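Local atomic coordinates of odorant-binding protein 47 (Anopheles gambiae, PDB entry 3PM2), a protein that binds hydrophobic odorants such as indole, menthol and decanal, and is thought to carry them through the aqueous fluid around olfactory sensory dendrites. Residues G8-C18 with T155-Y166; I72-L82 with T96-F104. All coordinates share one frame; numbering follows the deposited sequence.

Contact 1: G8-C18 with T155-Y166; sequences GPPVPKNAAEC and TVNDDCNKLKSY
T155 uses both of its donors on consecutive carbonyls: its OG1 gives a hydrogen bond to E17 O at 2.8 Å, and its backbone N gives one to C18 O. The second bond lies in the plane of the C18 carbonyl, on a lone pair, with an N-H...O angle of 161°, whereas the hydroxyl comes in tilted from the plane of the E17 carbonyl. Threonine suits this place because its OG1 stands beside its own backbone N (chi1 -56°), so that both donors face the end of the short 3-10 segment 15-17. Next to them the disulfide between C18 SG and C160 SG, with a chi3 of -89°, ties this turn to the first turn of helix 158-167. N157 caps that helix, its OD1 accepting from C160 N at 3.0 Å, and so binds the backbone of the very residue that carries the bridge. Along the helix, L163 spreads its two methyls: CD1 lies 3.4 Å from K13 O and also touches C18 SG, while CD2 meets CG2 of V11. K13 lies across D159 with its aliphatic part, CD being 3.7 Å from D159 CB. At the far end, P9 lays its CA and N, with G8 O before them, over one face of the Y166 ring, CA 3.7 Å from the centroid in a CH-pi contact; P10 CD packs at the root of the tyrosine side chain, 3.4 Å from Y166 CB. Prolines suit this strip, since their rings fix phi and stiffen the backbone where it passes the helix. The crosslink, as is common in secreted proteins, holds one end covalently beside the polar bonds, while the other relies on apolar and CH-pi contacts.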
loop_
_atom_site.group_PDB
_atom_site.type_symbol
_atom_site.label_atom_id
_atom_site.label_comp_id
_atom_site.label_asym_id
_atom_site.label_seq_id
_atom_site.Cartn_x
_atom_site.Cartn_y
_atom_site.Cartn_z
ATOM N N GLY A 8 2.738 -6.904 13.110
ATOM C CA GLY A 8 3.166 -7.565 11.885
ATOM C C GLY A 8 2.115 -8.584 11.489
ATOM O O GLY A 8 1.203 -8.845 12.286
ATOM N N PRO A 9 2.163 -9.165 10.260
ATOM C CA PRO A 9 1.132 -10.163 9.900
ATOM C C PRO A 9 1.091 -11.353 10.875
ATOM O O PRO A 9 2.165 -11.757 11.323
ATOM C CB PRO A 9 1.475 -10.580 8.459
ATOM C CG PRO A 9 2.759 -9.964 8.130
ATOM C CD PRO A 9 3.152 -8.958 9.184
ATOM N N PRO A 10 -0.107 -11.873 11.273
ATOM C CA PRO A 10 -0.161 -12.981 12.262
ATOM C C PRO A 10 0.463 -14.299 11.818
ATOM O O PRO A 10 0.774 -15.148 12.659
ATOM C CB PRO A 10 -1.656 -13.123 12.551
ATOM C CG PRO A 10 -2.316 -12.655 11.308
ATOM C CD PRO A 10 -1.467 -11.488 10.857
ATOM N N VAL A 11 0.623 -14.483 10.509
ATOM C CA VAL A 11 1.257 -15.663 9.935
ATOM C C VAL A 11 2.246 -15.223 8.863
ATOM O O VAL A 11 1.978 -14.248 8.158
ATOM C CB VAL A 11 0.292 -16.808 9.457
ATOM C CG1 VAL A 11 -0.806 -17.113 10.471
ATOM C CG2 VAL A 11 -0.299 -16.520 8.082
ATOM N N PRO A 12 3.401 -15.908 8.723
ATOM C CA PRO A 12 4.361 -15.508 7.684
ATOM C C PRO A 12 3.952 -15.913 6.263
ATOM O O PRO A 12 4.684 -15.592 5.329
ATOM C CB PRO A 12 5.659 -16.188 8.133
ATOM C CG PRO A 12 5.213 -17.389 8.874
ATOM C CD PRO A 12 3.891 -17.077 9.492
ATOM N N LYS A 13 2.789 -16.601 6.102
ATOM C CA LYS A 13 2.245 -17.043 4.810
ATOM C C LYS A 13 2.231 -15.885 3.813
ATOM O O LYS A 13 1.784 -14.773 4.141
ATOM C CB LYS A 13 0.823 -17.625 4.970
ATOM C CG LYS A 13 0.323 -18.443 3.779
ATOM C CD LYS A 13 -1.058 -18.995 4.061
ATOM C CE LYS A 13 -1.391 -20.214 3.238
ATOM N NZ LYS A 13 -1.769 -19.854 1.850
ATOM N N ASN A 14 2.791 -16.145 2.624
ATOM C CA ASN A 14 2.875 -15.209 1.502
ATOM C C ASN A 14 1.444 -14.948 1.016
ATOM O O ASN A 14 0.697 -15.900 0.805
ATOM C CB ASN A 14 3.747 -15.830 0.411
ATOM C CG ASN A 14 3.851 -15.076 -0.887
ATOM O OD1 ASN A 14 3.803 -13.841 -0.943
ATOM N ND2 ASN A 14 4.053 -15.823 -1.969
ATOM N N ALA A 15 1.039 -13.665 0.919
ATOM C CA ALA A 15 -0.326 -13.293 0.537
ATOM C C ALA A 15 -0.762 -13.860 -0.819
ATOM O O ALA A 15 -1.942 -14.177 -0.980
ATOM C CB ALA A 15 -0.491 -11.791 0.557
ATOM N N ALA A 16 0.188 -14.011 -1.773
ATOM C CA ALA A 16 -0.037 -14.584 -3.105
ATOM C C ALA A 16 -0.624 -15.996 -3.009
ATOM O O ALA A 16 -1.346 -16.420 -3.907
ATOM C CB ALA A 16 1.263 -14.612 -3.887
ATOM N N GLU A 17 -0.372 -16.692 -1.894
ATOM C CA GLU A 17 -0.924 -18.023 -1.646
ATOM C C GLU A 17 -2.399 -17.990 -1.207
ATOM O O GLU A 17 -3.056 -19.028 -1.175
ATOM C CB GLU A 17 -0.040 -18.787 -0.666
ATOM C CG GLU A 17 1.306 -19.144 -1.273
ATOM C CD GLU A 17 2.302 -19.802 -0.345
ATOM O OE1 GLU A 17 1.941 -20.095 0.819
ATOM O OE2 GLU A 17 3.447 -20.038 -0.790
ATOM N N CYS A 18 -2.915 -16.790 -0.873
ATOM C CA CYS A 18 -4.316 -16.565 -0.528
ATOM C C CYS A 18 -5.076 -16.063 -1.738
ATOM O O CYS A 18 -6.213 -16.466 -1.934
ATOM C CB CYS A 18 -4.440 -15.593 0.636
ATOM S SG CYS A 18 -3.721 -16.217 2.165
ATOM N N THR A 155 -7.988 -18.529 -1.364
ATOM C CA THR A 155 -7.734 -19.791 -0.650
ATOM C C THR A 155 -8.483 -19.713 0.693
ATOM O O THR A 155 -8.145 -18.881 1.533
ATOM C CB THR A 155 -6.214 -19.999 -0.486
ATOM O OG1 THR A 155 -5.579 -19.949 -1.766
ATOM C CG2 THR A 155 -5.868 -21.300 0.205
ATOM N N VAL A 156 -9.523 -20.542 0.861
ATOM C CA VAL A 156 -10.358 -20.540 2.058
ATOM C C VAL A 156 -9.783 -21.467 3.120
ATOM O O VAL A 156 -10.125 -22.644 3.182
ATOM C CB VAL A 156 -11.858 -20.788 1.730
ATOM C CG1 VAL A 156 -12.734 -20.723 2.982
ATOM C CG2 VAL A 156 -12.356 -19.802 0.671
ATOM N N ASN A 157 -8.856 -20.928 3.946
ATOM C CA ASN A 157 -8.260 -21.664 5.064
ATOM C C ASN A 157 -8.026 -20.713 6.238
ATOM O O ASN A 157 -8.179 -19.502 6.076
ATOM C CB ASN A 157 -6.991 -22.453 4.655
ATOM C CG ASN A 157 -5.785 -21.660 4.228
ATOM O OD1 ASN A 157 -5.742 -20.449 4.323
ATOM N ND2 ASN A 157 -4.733 -22.343 3.821
ATOM N N ASP A 158 -7.703 -21.260 7.417
ATOM C CA ASP A 158 -7.459 -20.496 8.643
ATOM C C ASP A 158 -6.401 -19.433 8.510
ATOM O O ASP A 158 -6.588 -18.326 9.033
ATOM C CB ASP A 158 -7.095 -21.445 9.812
ATOM C CG ASP A 158 -8.262 -22.246 10.356
ATOM O OD1 ASP A 158 -9.414 -21.958 9.963
ATOM O OD2 ASP A 158 -8.025 -23.158 11.185
ATOM N N ASP A 159 -5.277 -19.759 7.852
ATOM C CA ASP A 159 -4.176 -18.813 7.701
ATOM C C ASP A 159 -4.539 -17.623 6.826
ATOM O O ASP A 159 -4.154 -16.487 7.135
ATOM C CB ASP A 159 -2.932 -19.522 7.189
ATOM C CG ASP A 159 -2.194 -20.313 8.248
ATOM O OD1 ASP A 159 -2.701 -20.401 9.398
ATOM O OD2 ASP A 159 -1.130 -20.857 7.931
ATOM N N CYS A 160 -5.302 -17.880 5.754
ATOM C CA CYS A 160 -5.757 -16.802 4.881
ATOM C C CYS A 160 -6.871 -16.006 5.535
ATOM O O CYS A 160 -6.990 -14.833 5.239
ATOM C CB CYS A 160 -6.150 -17.334 3.505
ATOM S SG CYS A 160 -4.741 -17.942 2.537
ATOM N N ASN A 161 -7.670 -16.619 6.449
ATOM C CA ASN A 161 -8.679 -15.873 7.228
ATOM C C ASN A 161 -7.917 -14.867 8.122
ATOM O O ASN A 161 -8.343 -13.716 8.244
ATOM C CB ASN A 161 -9.555 -16.776 8.114
ATOM C CG ASN A 161 -10.647 -16.001 8.821
ATOM O OD1 ASN A 161 -11.357 -15.182 8.233
ATOM N ND2 ASN A 161 -10.759 -16.170 10.109
ATOM N N LYS A 162 -6.791 -15.311 8.729
ATOM C CA LYS A 162 -5.945 -14.442 9.586
ATOM C C LYS A 162 -5.357 -13.276 8.778
ATOM O O LYS A 162 -5.357 -12.129 9.242
ATOM C CB LYS A 162 -4.850 -15.255 10.273
ATOM C CG LYS A 162 -5.398 -16.174 11.375
ATOM C CD LYS A 162 -4.306 -17.031 11.967
ATOM C CE LYS A 162 -4.877 -18.149 12.805
ATOM N NZ LYS A 162 -3.824 -19.118 13.198
ATOM N N LEU A 163 -4.882 -13.562 7.560
ATOM C CA LEU A 163 -4.367 -12.525 6.688
ATOM C C LEU A 163 -5.484 -11.575 6.220
ATOM O O LEU A 163 -5.234 -10.372 6.100
ATOM C CB LEU A 163 -3.568 -13.093 5.506
ATOM C CG LEU A 163 -2.229 -13.807 5.805
ATOM C CD1 LEU A 163 -1.488 -14.083 4.503
ATOM C CD2 LEU A 163 -1.329 -12.991 6.760
ATOM N N LYS A 164 -6.714 -12.099 5.995
ATOM C CA LYS A 164 -7.870 -11.274 5.614
ATOM C C LYS A 164 -8.146 -10.289 6.782
ATOM O O LYS A 164 -8.308 -9.092 6.549
ATOM C CB LYS A 164 -9.096 -12.165 5.347
ATOM C CG LYS A 164 -10.409 -11.427 5.154
ATOM C CD LYS A 164 -11.620 -12.379 5.196
ATOM C CE LYS A 164 -12.909 -11.617 5.381
ATOM N NZ LYS A 164 -14.104 -12.499 5.255
ATOM N N SER A 165 -8.210 -10.807 8.017
ATOM C CA SER A 165 -8.446 -9.966 9.202
ATOM C C SER A 165 -7.361 -8.903 9.347
ATOM O O SER A 165 -7.682 -7.713 9.435
ATOM C CB SER A 165 -8.489 -10.814 10.467
ATOM O OG SER A 165 -9.628 -11.653 10.427
ATOM N N TYR A 166 -6.087 -9.327 9.336
ATOM C CA TYR A 166 -4.961 -8.421 9.515
ATOM C C TYR A 166 -4.897 -7.336 8.466
ATOM O O TYR A 166 -4.819 -6.151 8.809
ATOM C CB TYR A 166 -3.640 -9.194 9.585
ATOM C CG TYR A 166 -2.444 -8.306 9.856
ATOM C CD1 TYR A 166 -2.220 -7.770 11.123
ATOM C CD2 TYR A 166 -1.572 -7.944 8.835
ATOM C CE1 TYR A 166 -1.175 -6.878 11.358
ATOM C CE2 TYR A 166 -0.491 -7.088 9.071
ATOM C CZ TYR A 166 -0.284 -6.576 10.340
ATOM O OH TYR A 166 0.782 -5.718 10.555
#

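Contact 2: I72-L82 with T96-F104; sequences IDREALTKLYL and TLDAIDGCF
R74 leaves its helix with CG anti to the backbone N (chi1 -177°) and stays extended as far as NE, long enough to cross F104 and reach D101, whose own CG is also anti to its N (chi1 -159°). On the way, R74 CD sits over the centre of the F104 ring, 4.0 Å from the centroid, in a CH-pi contact, and the guanidinium plane is turned only 20° from that of the ring. Beyond it, R74 NH2 gives D101 OD1 a nearly straight hydrogen bond of 2.9 Å, part of a salt bridge; OD1 lies in the guanidinium plane and offers its anti lone pair. Two waters extend the link: one joins R74 NH2 to L97 O, the other joins R74 NH1 to both D101 O and D101 OD1. Beneath this polar rim, I100 is a knob among R74, L77, T78 and Y81, its CD1 3.7 Å from T78 OG1 and its CG1 3.9 Å from L77 CD2. A branched, apolar isoleucine fits such a hole, and T78 can border it because its hydroxyl is spent on R74 O at 2.7 Å. I72 CG2 and L77 CD2 both approach the edge of the F104 ring, while Y81 CB rests on T96 CG2 at 3.6 Å; the hydroxyl of T96 is bonded to W92 O. The segments 74-82 and 96-104 run roughly antiparallel, their axes 10.6 Å apart, and helix 133-147 lies against Y81 and I100. This is a helical pair with an apolar centre and a charged, hydrated border: the ring supports the aliphatic chain of R74, D101 OD1 and the two waters fix the turn of its guanidinium, and the arginine probably favours the ionised form of D101.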
loop_
_atom_site.group_PDB
_atom_site.type_symbol
_atom_site.label_atom_id
_atom_site.label_comp_id
_atom_site.label_asym_id
_atom_site.label_seq_id
_atom_site.Cartn_x
_atom_site.Cartn_y
_atom_site.Cartn_z
ATOM N N ILE A 72 0.590 11.939 -7.402
ATOM C CA ILE A 72 0.692 10.623 -8.049
ATOM C C ILE A 72 0.024 10.722 -9.415
ATOM O O ILE A 72 -1.061 11.287 -9.527
ATOM C CB ILE A 72 0.092 9.477 -7.175
ATOM C CG1 ILE A 72 0.823 9.326 -5.806
ATOM C CG2 ILE A 72 0.004 8.140 -7.963
ATOM C CD1 ILE A 72 2.363 8.838 -5.876
ATOM N N ASP A 73 0.694 10.212 -10.464
ATOM C CA ASP A 73 0.169 10.253 -11.827
ATOM C C ASP A 73 -0.876 9.150 -11.957
ATOM O O ASP A 73 -0.527 7.986 -12.166
ATOM C CB ASP A 73 1.331 10.074 -12.826
ATOM C CG ASP A 73 0.977 10.099 -14.308
ATOM O OD1 ASP A 73 -0.222 9.932 -14.645
ATOM O OD2 ASP A 73 1.904 10.207 -15.131
ATOM N N ARG A 74 -2.156 9.510 -11.790
ATOM C CA ARG A 74 -3.256 8.542 -11.861
ATOM C C ARG A 74 -3.353 7.809 -13.214
ATOM O O ARG A 74 -3.624 6.612 -13.243
ATOM C CB ARG A 74 -4.597 9.208 -11.489
ATOM C CG ARG A 74 -5.750 8.222 -11.482
ATOM C CD ARG A 74 -7.012 8.852 -10.971
ATOM N NE ARG A 74 -8.119 7.922 -11.131
ATOM C CZ ARG A 74 -9.289 8.049 -10.529
ATOM N NH1 ARG A 74 -9.518 9.076 -9.712
ATOM N NH2 ARG A 74 -10.241 7.154 -10.732
ATOM N N GLU A 75 -3.109 8.514 -14.325
ATOM C CA GLU A 75 -3.186 7.921 -15.665
ATOM C C GLU A 75 -2.146 6.808 -15.821
ATOM O O GLU A 75 -2.510 5.678 -16.141
ATOM C CB GLU A 75 -3.050 8.996 -16.756
ATOM C CG GLU A 75 -4.228 9.969 -16.822
ATOM C CD GLU A 75 -4.423 10.885 -15.616
ATOM O OE1 GLU A 75 -3.408 11.314 -15.014
ATOM O OE2 GLU A 75 -5.594 11.118 -15.236
ATOM N N ALA A 76 -0.876 7.108 -15.512
ATOM C CA ALA A 76 0.206 6.140 -15.598
ATOM C C ALA A 76 0.028 5.009 -14.585
ATOM O O ALA A 76 0.304 3.858 -14.924
ATOM C CB ALA A 76 1.547 6.825 -15.409
ATOM N N LEU A 77 -0.454 5.322 -13.348
ATOM C CA LEU A 77 -0.682 4.285 -12.341
ATOM C C LEU A 77 -1.749 3.300 -12.830
ATOM O O LEU A 77 -1.588 2.089 -12.665
ATOM C CB LEU A 77 -1.088 4.909 -10.987
ATOM C CG LEU A 77 -1.499 3.915 -9.892
ATOM C CD1 LEU A 77 -1.043 4.401 -8.555
ATOM C CD2 LEU A 77 -3.019 3.729 -9.868
ATOM N N THR A 78 -2.852 3.820 -13.414
ATOM C CA THR A 78 -3.952 2.988 -13.929
ATOM C C THR A 78 -3.435 2.078 -15.033
ATOM O O THR A 78 -3.756 0.902 -15.026
ATOM C CB THR A 78 -5.135 3.874 -14.354
ATOM O OG1 THR A 78 -5.524 4.664 -13.226
ATOM C CG2 THR A 78 -6.346 3.073 -14.872
ATOM N N LYS A 79 -2.631 2.623 -15.980
ATOM C CA LYS A 79 -2.007 1.858 -17.063
ATOM C C LYS A 79 -1.181 0.671 -16.522
ATOM O O LYS A 79 -1.317 -0.458 -17.023
ATOM C CB LYS A 79 -1.142 2.775 -17.943
ATOM C CG LYS A 79 -0.743 2.142 -19.271
ATOM C CD LYS A 79 -0.146 3.156 -20.242
ATOM C CE LYS A 79 0.469 2.514 -21.469
ATOM N NZ LYS A 79 1.938 2.758 -21.572
ATOM N N LEU A 80 -0.369 0.913 -15.475
ATOM C CA LEU A 80 0.447 -0.141 -14.854
ATOM C C LEU A 80 -0.384 -1.219 -14.194
ATOM O O LEU A 80 -0.115 -2.396 -14.417
ATOM C CB LEU A 80 1.479 0.415 -13.869
ATOM C CG LEU A 80 2.660 1.139 -14.484
ATOM C CD1 LEU A 80 3.493 1.796 -13.405
ATOM C CD2 LEU A 80 3.512 0.194 -15.349
ATOM N N TYR A 81 -1.387 -0.829 -13.354
ATOM C CA TYR A 81 -2.256 -1.827 -12.731
ATOM C C TYR A 81 -3.005 -2.629 -13.779
ATOM O O TYR A 81 -2.964 -3.855 -13.732
ATOM C CB TYR A 81 -3.247 -1.170 -11.775
ATOM C CG TYR A 81 -2.735 -1.061 -10.365
ATOM C CD1 TYR A 81 -2.481 -2.197 -9.605
ATOM C CD2 TYR A 81 -2.550 0.184 -9.768
ATOM C CE1 TYR A 81 -1.993 -2.095 -8.302
ATOM C CE2 TYR A 81 -2.054 0.299 -8.480
ATOM C CZ TYR A 81 -1.796 -0.841 -7.740
ATOM O OH TYR A 81 -1.313 -0.689 -6.462
ATOM N N LEU A 82 -3.594 -1.946 -14.799
ATOM C CA LEU A 82 -4.303 -2.635 -15.879
ATOM C C LEU A 82 -3.411 -3.570 -16.678
ATOM O O LEU A 82 -3.886 -4.629 -17.110
ATOM C CB LEU A 82 -5.082 -1.690 -16.810
ATOM C CG LEU A 82 -6.360 -1.046 -16.246
ATOM C CD1 LEU A 82 -7.057 -0.237 -17.329
ATOM C CD2 LEU A 82 -7.327 -2.093 -15.696
ATOM N N THR A 96 -10.134 -3.481 -10.164
ATOM C CA THR A 96 -8.966 -2.585 -10.202
ATOM C C THR A 96 -9.369 -1.148 -10.451
ATOM O O THR A 96 -8.980 -0.274 -9.672
ATOM C CB THR A 96 -7.890 -3.118 -11.165
ATOM O OG1 THR A 96 -7.494 -4.416 -10.730
ATOM C CG2 THR A 96 -6.654 -2.223 -11.226
ATOM N N LEU A 97 -10.196 -0.896 -11.487
ATOM C CA LEU A 97 -10.671 0.466 -11.772
ATOM C C LEU A 97 -11.441 1.067 -10.573
ATOM O O LEU A 97 -11.173 2.204 -10.201
ATOM C CB LEU A 97 -11.514 0.502 -13.048
ATOM C CG LEU A 97 -10.763 0.244 -14.355
ATOM C CD1 LEU A 97 -11.744 -0.094 -15.478
ATOM C CD2 LEU A 97 -9.921 1.461 -14.767
ATOM N N ASP A 98 -12.331 0.272 -9.929
ATOM C CA ASP A 98 -13.078 0.711 -8.753
ATOM C C ASP A 98 -12.126 1.008 -7.583
ATOM O O ASP A 98 -12.310 2.015 -6.897
ATOM C CB ASP A 98 -14.131 -0.336 -8.327
ATOM C CG ASP A 98 -15.358 -0.483 -9.240
ATOM O OD1 ASP A 98 -15.417 0.210 -10.290
ATOM O OD2 ASP A 98 -16.254 -1.302 -8.906
ATOM N N ALA A 99 -11.109 0.141 -7.373
ATOM C CA ALA A 99 -10.128 0.307 -6.290
ATOM C C ALA A 99 -9.350 1.628 -6.455
ATOM O O ALA A 99 -9.235 2.372 -5.490
ATOM C CB ALA A 99 -9.170 -0.869 -6.276
ATOM N N ILE A 100 -8.912 1.947 -7.685
ATOM C CA ILE A 100 -8.186 3.190 -7.987
ATOM C C ILE A 100 -9.069 4.410 -7.705
ATOM O O ILE A 100 -8.622 5.354 -7.051
ATOM C CB ILE A 100 -7.608 3.188 -9.427
ATOM C CG1 ILE A 100 -6.549 2.086 -9.618
ATOM C CG2 ILE A 100 -7.026 4.579 -9.787
ATOM C CD1 ILE A 100 -6.214 1.780 -11.083
ATOM N N ASP A 101 -10.325 4.365 -8.155
ATOM C CA ASP A 101 -11.267 5.464 -7.940
ATOM C C ASP A 101 -11.475 5.715 -6.439
ATOM O O ASP A 101 -11.395 6.855 -5.992
ATOM C CB ASP A 101 -12.599 5.182 -8.644
ATOM C CG ASP A 101 -13.402 6.434 -8.885
ATOM O OD1 ASP A 101 -12.855 7.383 -9.522
ATOM O OD2 ASP A 101 -14.566 6.487 -8.430
ATOM N N GLY A 102 -11.712 4.650 -5.687
ATOM C CA GLY A 102 -11.951 4.744 -4.247
ATOM C C GLY A 102 -10.758 5.243 -3.460
ATOM O O GLY A 102 -10.934 5.988 -2.491
ATOM N N CYS A 103 -9.543 4.835 -3.866
ATOM C CA CYS A 103 -8.302 5.234 -3.182
ATOM C C CYS A 103 -7.946 6.682 -3.423
ATOM O O CYS A 103 -7.581 7.377 -2.474
ATOM C CB CYS A 103 -7.151 4.283 -3.511
ATOM S SG CYS A 103 -7.424 2.599 -2.886
ATOM N N PHE A 104 -8.151 7.170 -4.658
ATOM C CA PHE A 104 -7.886 8.580 -4.991
ATOM C C PHE A 104 -8.940 9.475 -4.326
ATOM O O PHE A 104 -8.600 10.560 -3.844
ATOM C CB PHE A 104 -7.815 8.801 -6.521
ATOM C CG PHE A 104 -6.417 8.558 -7.069
ATOM C CD1 PHE A 104 -5.475 9.582 -7.099
ATOM C CD2 PHE A 104 -6.026 7.289 -7.493
ATOM C CE1 PHE A 104 -4.171 9.350 -7.572
ATOM C CE2 PHE A 104 -4.732 7.062 -7.990
ATOM C CZ PHE A 104 -3.813 8.094 -8.037
HETATM O O HOH W 1 -10.411 4.310 -11.951
HETATM O O HOH W 2 -11.386 9.196 -7.637
#

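Overall arrangement
Contact 2 is nested, along the chain, inside the loop that contact 1 closes: 8-18 meets 155-166 across 136 residues, whereas 72-82 and 96-104 are separated by only 13. The two do not touch; their centres lie 25 Å apart and their nearest atoms about 13 Å. Helix 133-147 connects them: A15 and C18 of contact 1 rest on F146, while Y81 and I100 of contact 2 rest on M141, and C103 is bridged to C140. Disulfides therefore brace the neighbourhood of both, in a mainly helical fold of the PBP/GOBP family. One contact fastens a surface loop, the other packs two neighbouring helices.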